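Local coordinates for protein 4-phosphoerythronate dehydrogenase (Lactobacillus jensenii, PDB 4PRK) that probably reduces pyruvate to D-lactate with NADH, as a D-lactate dehydrogenase of the D-isomer-specific 2-hydroxyacid dehydrogenase family, at residues A17-K22 and M307-L312. Residues are numbered along the deposited sequence; the frame is centred on the assembly and turned at random.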
loop_
_atom_site.group_PDB
_atom_site.type_symbol
_atom_site.label_atom_id
_atom_site.label_comp_id
_atom_site.label_asym_id
_atom_site.label_seq_id
_atom_site.Cartn_x
_atom_site.Cartn_y
_atom_site.Cartn_z
ATOM N N ALA A 17 -6.835 -35.026 -5.210
ATOM C CA ALA A 17 -5.980 -35.630 -6.197
ATOM C C ALA A 17 -4.787 -34.744 -6.367
ATOM O O ALA A 17 -3.687 -35.226 -6.527
ATOM C CB ALA A 17 -6.731 -35.792 -7.497
ATOM N N ALA A 18 -4.985 -33.433 -6.349
ATOM C CA ALA A 18 -3.850 -32.522 -6.575
ATOM C C ALA A 18 -2.869 -32.627 -5.402
ATOM O O ALA A 18 -1.658 -32.491 -5.576
ATOM C CB ALA A 18 -4.326 -31.093 -6.731
ATOM N N THR A 19 -3.403 -32.887 -4.213
ATOM C CA THR A 19 -2.563 -32.941 -3.026
ATOM C C THR A 19 -1.712 -34.212 -3.064
ATOM O O THR A 19 -0.508 -34.196 -2.725
ATOM C CB THR A 19 -3.419 -32.827 -1.747
ATOM O OG1 THR A 19 -4.079 -31.544 -1.734
ATOM C CG2 THR A 19 -2.547 -32.962 -0.537
ATOM N N GLU A 20 -2.336 -35.304 -3.520
ATOM C CA GLU A 20 -1.605 -36.563 -3.711
ATOM C C GLU A 20 -0.400 -36.323 -4.606
ATOM O O GLU A 20 0.747 -36.587 -4.229
ATOM C CB GLU A 20 -2.527 -37.643 -4.240
ATOM C CG GLU A 20 -3.427 -38.157 -3.120
ATOM C CD GLU A 20 -4.496 -39.171 -3.528
ATOM O OE1 GLU A 20 -5.113 -39.107 -4.609
ATOM O OE2 GLU A 20 -4.786 -40.028 -2.693
ATOM N N LYS A 21 -0.661 -35.768 -5.774
ATOM C CA LYS A 21 0.399 -35.484 -6.728
ATOM C C LYS A 21 1.446 -34.561 -6.101
ATOM O O LYS A 21 2.639 -34.833 -6.219
ATOM C CB LYS A 21 -0.135 -34.860 -8.004
ATOM C CG LYS A 21 0.974 -34.405 -8.950
ATOM C CD LYS A 21 0.459 -33.761 -10.233
ATOM C CE LYS A 21 -0.442 -32.578 -9.918
ATOM N NZ LYS A 21 -0.668 -31.701 -11.095
ATOM N N LYS A 22 1.008 -33.494 -5.426
ATOM C CA LYS A 22 1.942 -32.566 -4.804
ATOM C C LYS A 22 2.767 -33.195 -3.675
ATOM O O LYS A 22 3.963 -32.946 -3.580
ATOM C CB LYS A 22 1.218 -31.342 -4.286
ATOM C CG LYS A 22 2.066 -30.377 -3.469
ATOM C CD LYS A 22 1.158 -29.218 -3.051
ATOM C CE LYS A 22 1.877 -28.180 -2.218
ATOM N NZ LYS A 22 1.164 -26.889 -2.332
ATOM N N MET A 307 -5.574 -26.214 5.394
ATOM C CA MET A 307 -5.998 -27.106 6.446
ATOM C C MET A 307 -5.580 -28.548 6.174
ATOM O O MET A 307 -5.209 -29.273 7.103
ATOM C CB MET A 307 -7.507 -27.022 6.664
ATOM C CG MET A 307 -7.933 -25.743 7.391
ATOM S SD MET A 307 -9.727 -25.566 7.612
ATOM C CE MET A 307 -10.036 -23.932 6.967
ATOM N N ILE A 308 -5.633 -28.958 4.913
ATOM C CA ILE A 308 -5.154 -30.275 4.507
ATOM C C ILE A 308 -3.632 -30.302 4.462
ATOM O O ILE A 308 -2.998 -31.148 5.120
ATOM C CB ILE A 308 -5.750 -30.637 3.143
ATOM C CG1 ILE A 308 -7.211 -31.048 3.331
ATOM C CG2 ILE A 308 -4.971 -31.758 2.489
ATOM C CD1 ILE A 308 -8.011 -31.013 2.052
ATOM N N GLU A 309 -3.020 -29.376 3.722
ATOM C CA GLU A 309 -1.604 -29.520 3.447
ATOM C C GLU A 309 -0.677 -29.221 4.638
ATOM O O GLU A 309 0.429 -29.822 4.736
ATOM C CB GLU A 309 -1.186 -28.747 2.191
ATOM C CG GLU A 309 -1.893 -29.299 0.973
ATOM C CD GLU A 309 -1.399 -28.707 -0.325
ATOM O OE1 GLU A 309 -0.474 -27.846 -0.313
ATOM O OE2 GLU A 309 -1.950 -29.150 -1.367
ATOM N N ILE A 310 -1.107 -28.330 5.545
ATOM C CA ILE A 310 -0.308 -28.067 6.735
ATOM C C ILE A 310 -0.342 -29.240 7.745
ATOM O O ILE A 310 0.714 -29.651 8.238
ATOM C CB ILE A 310 -0.679 -26.730 7.421
ATOM C CG1 ILE A 310 -0.277 -25.553 6.478
ATOM C CG2 ILE A 310 0.045 -26.615 8.765
ATOM C CD1 ILE A 310 -0.693 -24.162 6.944
ATOM N N SER A 311 -1.521 -29.776 8.040
ATOM C CA SER A 311 -1.607 -30.974 8.860
ATOM C C SER A 311 -0.852 -32.190 8.217
ATOM O O SER A 311 0.035 -32.812 8.840
ATOM C CB SER A 311 -3.077 -31.282 9.120
ATOM O OG SER A 311 -3.812 -31.517 7.931
ATOM N N LEU A 312 -1.166 -32.461 6.951
ATOM C CA LEU A 312 -0.538 -33.552 6.184
ATOM C C LEU A 312 0.997 -33.504 6.347
ATOM O O LEU A 312 1.616 -34.519 6.646
ATOM C CB LEU A 312 -0.923 -33.426 4.659
ATOM C CG LEU A 312 -0.292 -34.422 3.651
ATOM C CD1 LEU A 312 -0.696 -35.843 4.046
ATOM C CD2 LEU A 312 -0.621 -34.178 2.170
#
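On the five-stranded parallel sheet of the smaller domain, an N-terminal helix (10-23) packs beside the C-terminal helix (301-319), which returns here after the Rossmann NAD-binding domain; Thr19 and Lys22 face Glu309. The axes of 17-22 and 307-312 come no closer than 11.3 Å and diverge by 33°, a wide spacing bridged by side chains. Glu309 is long enough to span it: with the chain extended beyond CG, its carboxylate meets Lys22 through OE1 and lies beside Thr19 through OE2. Lys22 NZ approaches OE1 of Glu309 on its syn lone pair at 2.8 Å, forming a salt bridge. The lysine arrives crosswise, nearly at a right angle to the glutamate; its CG is anti to the backbone N (chi1 173°) and the straight chain lays CD against the carboxylate. Thr19 OG1 stands 3.2 Å from Glu309 OE2, but the hydroxyl has one proton and a rival acceptor in the carbonyl of Leu15 one turn back, so this link remains doubtful. Thr19 also brings a methyl: its CG2 lies 3.5 Å from CD2 of Leu312, with Ile308 CG2 a little farther, making a small apolar patch beside the carboxylate. Lys22 is exposed, whereas Glu309 is buried and the nearby ammonium probably favours its ionised form. Phe23, ending helix 10-23, touches both Glu309 and Leu312, and Leu312 also reaches Leu27 of strand 26-30 and Leu49 of strand 47-50.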